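Local coordinates for protein flower-specific defensin (Nicotiana alata, PDB 4AAZ) that defends the plant as a small disulfide-rich peptide with antifungal activity that also retards the growth of certain moth pests, at residues T5-F10 with R39-T44; I15-C20 with F29-C34. One frame throughout, in Å; residues are numbered along the deposited sequence.

Interaction 1: T5-F10 with R39-T44. With PO4 (phosphate ion), chain F; EDO (1,2-ethanediol), chain D.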
# COMPACT_ATOMS: atom_id res chain seq x y z
N THR A 5 -6.62 -0.13 2.23
CA THR A 5 -6.89 1.26 1.84
C THR A 5 -5.79 1.67 0.86
O THR A 5 -4.62 1.53 1.20
CB THR A 5 -6.84 2.18 3.06
OG1 THR A 5 -7.80 1.74 4.03
CG2 THR A 5 -7.14 3.60 2.66
N GLU A 6 -6.14 2.17 -0.32
CA GLU A 6 -5.12 2.63 -1.26
C GLU A 6 -4.26 3.70 -0.64
O GLU A 6 -4.76 4.63 0.02
CB GLU A 6 -5.75 3.13 -2.55
CG GLU A 6 -4.72 3.43 -3.63
CD GLU A 6 -5.28 3.62 -5.02
OE1 GLU A 6 -6.54 3.70 -5.19
OE2 GLU A 6 -4.47 3.71 -5.97
N SER A 7 -2.96 3.60 -0.81
CA SER A 7 -2.04 4.63 -0.37
C SER A 7 -2.36 5.99 -0.92
O SER A 7 -2.60 6.15 -2.12
CB SER A 7 -0.62 4.24 -0.80
OG SER A 7 0.34 5.29 -0.55
N ASN A 8 -2.31 7.00 -0.05
CA ASN A 8 -2.54 8.37 -0.51
C ASN A 8 -1.31 9.10 -0.99
O ASN A 8 -1.42 10.12 -1.64
CB ASN A 8 -3.23 9.15 0.59
CG ASN A 8 -4.63 8.62 0.87
OD1 ASN A 8 -5.40 8.41 -0.05
ND2 ASN A 8 -4.97 8.41 2.15
N THR A 9 -0.14 8.59 -0.63
CA THR A 9 1.13 9.24 -0.95
C THR A 9 2.03 8.50 -1.92
O THR A 9 3.02 9.05 -2.38
CB THR A 9 1.95 9.55 0.33
OG1 THR A 9 2.54 8.36 0.89
CG2 THR A 9 1.12 10.26 1.36
N PHE A 10 1.75 7.23 -2.21
CA PHE A 10 2.61 6.50 -3.15
C PHE A 10 2.41 7.00 -4.57
O PHE A 10 1.28 7.04 -5.05
CB PHE A 10 2.28 5.00 -3.11
CG PHE A 10 3.06 4.18 -4.09
CD1 PHE A 10 4.35 3.78 -3.82
CD2 PHE A 10 2.48 3.77 -5.27
CE1 PHE A 10 5.06 3.01 -4.72
CE2 PHE A 10 3.16 3.01 -6.16
CZ PHE A 10 4.46 2.61 -5.89
N ARG A 39 -2.95 -2.35 -10.40
CA ARG A 39 -1.55 -2.10 -9.99
C ARG A 39 -1.48 -0.87 -9.08
O ARG A 39 -0.73 0.07 -9.30
CB ARG A 39 -0.62 -2.02 -11.20
CG ARG A 39 -0.79 -3.28 -12.04
CD ARG A 39 0.39 -3.58 -12.90
NE ARG A 39 0.41 -2.68 -14.04
CZ ARG A 39 1.31 -2.76 -15.02
NH1 ARG A 39 2.24 -3.70 -14.98
NH2 ARG A 39 1.27 -1.89 -16.03
N ARG A 40 -2.29 -0.93 -8.04
CA ARG A 40 -2.35 0.08 -7.01
C ARG A 40 -1.53 -0.33 -5.79
O ARG A 40 -1.39 -1.52 -5.50
CB ARG A 40 -3.81 0.28 -6.60
CG ARG A 40 -4.71 0.65 -7.78
CD ARG A 40 -6.11 0.99 -7.35
NE ARG A 40 -6.82 -0.18 -6.88
CZ ARG A 40 -7.77 -0.16 -5.96
NH1 ARG A 40 -8.10 0.96 -5.34
NH2 ARG A 40 -8.41 -1.28 -5.68
N CYS A 41 -1.00 0.65 -5.07
CA CYS A 41 -0.40 0.39 -3.77
C CYS A 41 -1.49 0.38 -2.72
O CYS A 41 -2.11 1.43 -2.45
CB CYS A 41 0.63 1.47 -3.48
SG CYS A 41 1.36 1.39 -1.84
N LEU A 42 -1.76 -0.80 -2.17
CA LEU A 42 -2.78 -0.97 -1.16
C LEU A 42 -2.13 -1.14 0.19
O LEU A 42 -1.34 -2.07 0.41
CB LEU A 42 -3.69 -2.16 -1.48
CG LEU A 42 -4.39 -2.10 -2.83
CD1 LEU A 42 -5.22 -3.39 -3.05
CD2 LEU A 42 -5.26 -0.87 -2.93
N CYS A 43 -2.47 -0.24 1.10
CA CYS A 43 -2.00 -0.31 2.47
C CYS A 43 -2.92 -1.20 3.30
O CYS A 43 -4.14 -1.26 3.05
CB CYS A 43 -1.95 1.07 3.12
SG CYS A 43 -1.01 2.31 2.19
N THR A 44 -2.36 -1.85 4.31
CA THR A 44 -3.15 -2.65 5.22
C THR A 44 -2.83 -2.30 6.67
O THR A 44 -1.69 -1.94 7.00
CB THR A 44 -2.94 -4.16 5.01
OG1 THR A 44 -1.54 -4.47 4.99
CG2 THR A 44 -3.55 -4.59 3.71
P PO4 F . -7.29 -3.93 -8.09
O1 PO4 F . -6.38 -2.80 -7.74
O2 PO4 F . -7.00 -5.16 -7.26
O3 PO4 F . -8.67 -3.49 -7.67
O4 PO4 F . -7.17 -4.24 -9.51
C1 EDO D . -3.05 -0.70 -14.65
O1 EDO D . -1.63 -0.71 -14.79
C2 EDO D . -3.45 0.69 -14.20
O2 EDO D . -2.87 1.63 -15.13
O HOH W 1 -1.80 3.29 -5.75
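Thr-5 and Cys-43 form an antiparallel hydrogen-bonded pair, with Thr-5 N to Cys-43 O and Cys-43 N to Thr-5 O both 2.8 Å, and Glu-6 faces Leu-42 in the non-hydrogen-bonded pair that follows. Just past the end of strand 2-6, Ser-7 N adds one more backbone hydrogen bond, to Cys-41 O. Glu-6 and Leu-42 share one face of the sheet, and the Arg-40 side chain comes up to them there. The Glu-6 chain runs out extended, CG anti to the backbone N (chi1 -172°), and crosses the Arg-40 side chain at about a right angle. Their salt bridge, Arg-40 NH1 to Glu-6 OE1 at 3.2 Å, lies near the guanidinium plane but reaches the carboxylate from above, the two planes being 85° apart. Glu-6 OE2 accepts a hydrogen bond from a water that in turn accepts one from Cys-41 N. Leu-42 CD2 sits over the centre of the guanidinium face, while Arg-40 NE and NH2 turn to a phosphate ion, probably from the crystallisation liquor; Arg-40 NE to phosphate O1 is 2.8 Å. The same phosphate is also bound by Ser-35 OG and Leu-38 N. On the opposite face Cys-41 CB lies 3.5 Å from Phe-10 CD2, and Cys-41 SG is 4.4 Å from the ring centroid, an oblique sulfur-aromatic contact. Ser-7 CB touches both sulfurs, 3.6 Å from Cys-41 SG and equally far from Cys-43 SG. Ser-7 OG accepts a hydrogen bond from Phe-10 N in an ST motif and is also hydrogen-bonded to Glu-27. Cys-41 and Cys-43 form disulfides with Cys-20 and Cys-24 respectively, tying strand 41-46 to helix 17-26 in the cysteine-stabilised alpha-beta fold of plant defensins. Ala-23 of that helix meets Ser-7 and Phe-10, and strand 31-34 flanks strand 41-46 on the side away from strand 2-6.

Interaction 2: I15-C20 with F29-C34. With EDO (1,2-ethanediol), chain C.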
# COMPACT_ATOMS: atom_id res chain seq x y z
N ILE A 15 4.57 -1.71 -8.77
CA ILE A 15 5.20 -2.89 -9.38
C ILE A 15 6.01 -3.65 -8.35
O ILE A 15 5.88 -4.87 -8.25
CB ILE A 15 6.10 -2.51 -10.58
CG1 ILE A 15 5.25 -1.86 -11.68
CG2 ILE A 15 6.85 -3.72 -11.11
CD1 ILE A 15 4.17 -2.76 -12.28
N THR A 16 6.83 -2.97 -7.55
CA THR A 16 7.58 -3.65 -6.50
C THR A 16 7.15 -3.17 -5.13
O THR A 16 6.76 -2.01 -4.93
CB THR A 16 9.10 -3.49 -6.64
OG1 THR A 16 9.46 -2.12 -6.42
CG2 THR A 16 9.57 -3.96 -7.99
N LYS A 17 7.22 -4.08 -4.17
CA LYS A 17 6.75 -3.83 -2.81
C LYS A 17 7.48 -2.71 -2.04
O LYS A 17 6.83 -1.90 -1.38
CB LYS A 17 6.82 -5.10 -1.98
CG LYS A 17 6.18 -4.95 -0.59
CD LYS A 17 6.35 -6.21 0.23
CE LYS A 17 5.58 -6.15 1.52
NZ LYS A 17 4.11 -6.20 1.29
N PRO A 18 8.83 -2.68 -2.08
CA PRO A 18 9.49 -1.79 -1.09
C PRO A 18 9.00 -0.33 -1.03
O PRO A 18 8.75 0.16 0.07
CB PRO A 18 10.97 -1.89 -1.48
CG PRO A 18 11.07 -3.32 -1.96
CD PRO A 18 9.80 -3.54 -2.76
N PRO A 19 8.87 0.38 -2.16
CA PRO A 19 8.44 1.78 -2.05
C PRO A 19 6.98 1.92 -1.61
O PRO A 19 6.59 2.94 -1.04
CB PRO A 19 8.65 2.33 -3.45
CG PRO A 19 8.54 1.15 -4.34
CD PRO A 19 9.20 0.03 -3.55
N CYS A 20 6.16 0.91 -1.92
CA CYS A 20 4.75 0.92 -1.53
C CYS A 20 4.61 0.66 -0.02
O CYS A 20 3.92 1.38 0.69
CB CYS A 20 4.00 -0.14 -2.34
SG CYS A 20 2.30 -0.43 -1.77
N PHE A 29 0.02 2.92 8.33
CA PHE A 29 -0.42 1.56 8.13
C PHE A 29 0.73 0.65 8.52
O PHE A 29 1.84 1.09 8.80
CB PHE A 29 -0.84 1.35 6.68
CG PHE A 29 -2.04 2.16 6.26
CD1 PHE A 29 -1.88 3.43 5.73
CD2 PHE A 29 -3.33 1.63 6.37
CE1 PHE A 29 -2.95 4.17 5.34
CE2 PHE A 29 -4.43 2.37 5.98
CZ PHE A 29 -4.25 3.65 5.47
N THR A 30 0.48 -0.66 8.53
CA THR A 30 1.51 -1.59 8.94
C THR A 30 2.18 -2.30 7.77
O THR A 30 3.24 -2.91 7.95
CB THR A 30 1.01 -2.61 9.98
OG1 THR A 30 -0.13 -3.29 9.47
CG2 THR A 30 0.58 -1.92 11.27
N ASP A 31 1.59 -2.24 6.58
CA ASP A 31 2.21 -2.81 5.38
C ASP A 31 1.59 -2.17 4.15
O ASP A 31 0.55 -1.50 4.23
CB ASP A 31 2.02 -4.34 5.32
CG ASP A 31 2.81 -5.00 4.19
OD1 ASP A 31 4.00 -4.66 4.04
OD2 ASP A 31 2.26 -5.87 3.47
N GLY A 32 2.24 -2.38 3.01
CA GLY A 32 1.67 -2.08 1.72
C GLY A 32 2.06 -3.15 0.73
O GLY A 32 3.16 -3.67 0.80
N HIS A 33 1.16 -3.47 -0.20
CA HIS A 33 1.43 -4.40 -1.28
C HIS A 33 0.83 -3.89 -2.57
O HIS A 33 -0.03 -2.98 -2.57
CB HIS A 33 0.87 -5.78 -0.95
CG HIS A 33 -0.63 -5.81 -0.93
ND1 HIS A 33 -1.35 -5.33 0.14
CD2 HIS A 33 -1.53 -6.22 -1.85
CE1 HIS A 33 -2.64 -5.44 -0.13
NE2 HIS A 33 -2.78 -5.98 -1.33
N CYS A 34 1.26 -4.46 -3.69
CA CYS A 34 0.73 -4.08 -5.00
C CYS A 34 -0.43 -4.96 -5.40
O CYS A 34 -0.41 -6.17 -5.21
CB CYS A 34 1.80 -4.20 -6.07
SG CYS A 34 3.27 -3.21 -5.82
C1 EDO C . 6.12 -8.50 5.67
O1 EDO C . 6.73 -8.45 6.99
C2 EDO C . 5.10 -7.38 5.50
O2 EDO C . 5.79 -6.14 5.39
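In the cysteine-stabilised alpha-beta motif of this defensin, the first turn of helix 17-26 packs against edge strand 31-34, where Lys-17 reaches across to Asp-31 and Gly-32. The lysine chain is extended as far as CE and then bends at its last torsion (chi4 69°), bringing NZ between a carboxylate and a carbonyl. Lys-17 NZ donates to Gly-32 O at 2.7 Å, from above the carbonyl plane, and to the syn lone pair of Asp-31 OD2 at 2.9 Å. A weaker bond to Asp-31 OD1 completes the salt bridge. OD1 also accepts from O2 of an ethanediol, probably a crystallisation additive, which Arg-21 holds as well. Three protein oxygens thus grip one ammonium group, probably favouring its charged form. Asp-31 itself belongs to a classic beta bulge, as it and Thr-30 both face Thr-44 on the neighbouring strand. Farther along the strand the contact is made by cysteine sulfurs: Cys-34, disulfide-bonded to Cys-14, sets its SG against the backbone of Ile-15, 3.6 Å from Ile-15 N. Cys-20, disulfide-bonded to Cys-41, reaches the strand from the helix, its SG lying 3.5 Å from His-33 O.

Overall arrangement
The two contacts meet at the Cys-20 to Cys-41 disulfide, which joins the helix of interaction 2 to the central strand of interaction 1; the centres of the two interactions lie about 8 Å apart. They also share the sheet: His-33 and Leu-42 are linked by backbone bonding, and Phe-29 packs on Cys-43. Interaction 1 is strand pairing, with Cys-41 and Cys-43 on the helix side and a charged outer face; interaction 2 joins helix to edge strand, with the Lys-17 to Asp-31 salt bridge near the surface and the Cys-20 sulfur closer in. Cys-41, Cys-43 and Cys-20 are buried, whereas Cys-34 is partly exposed. Backbone bonds dominate the first, whereas every hydrogen bond across the second comes from a single lysine nitrogen.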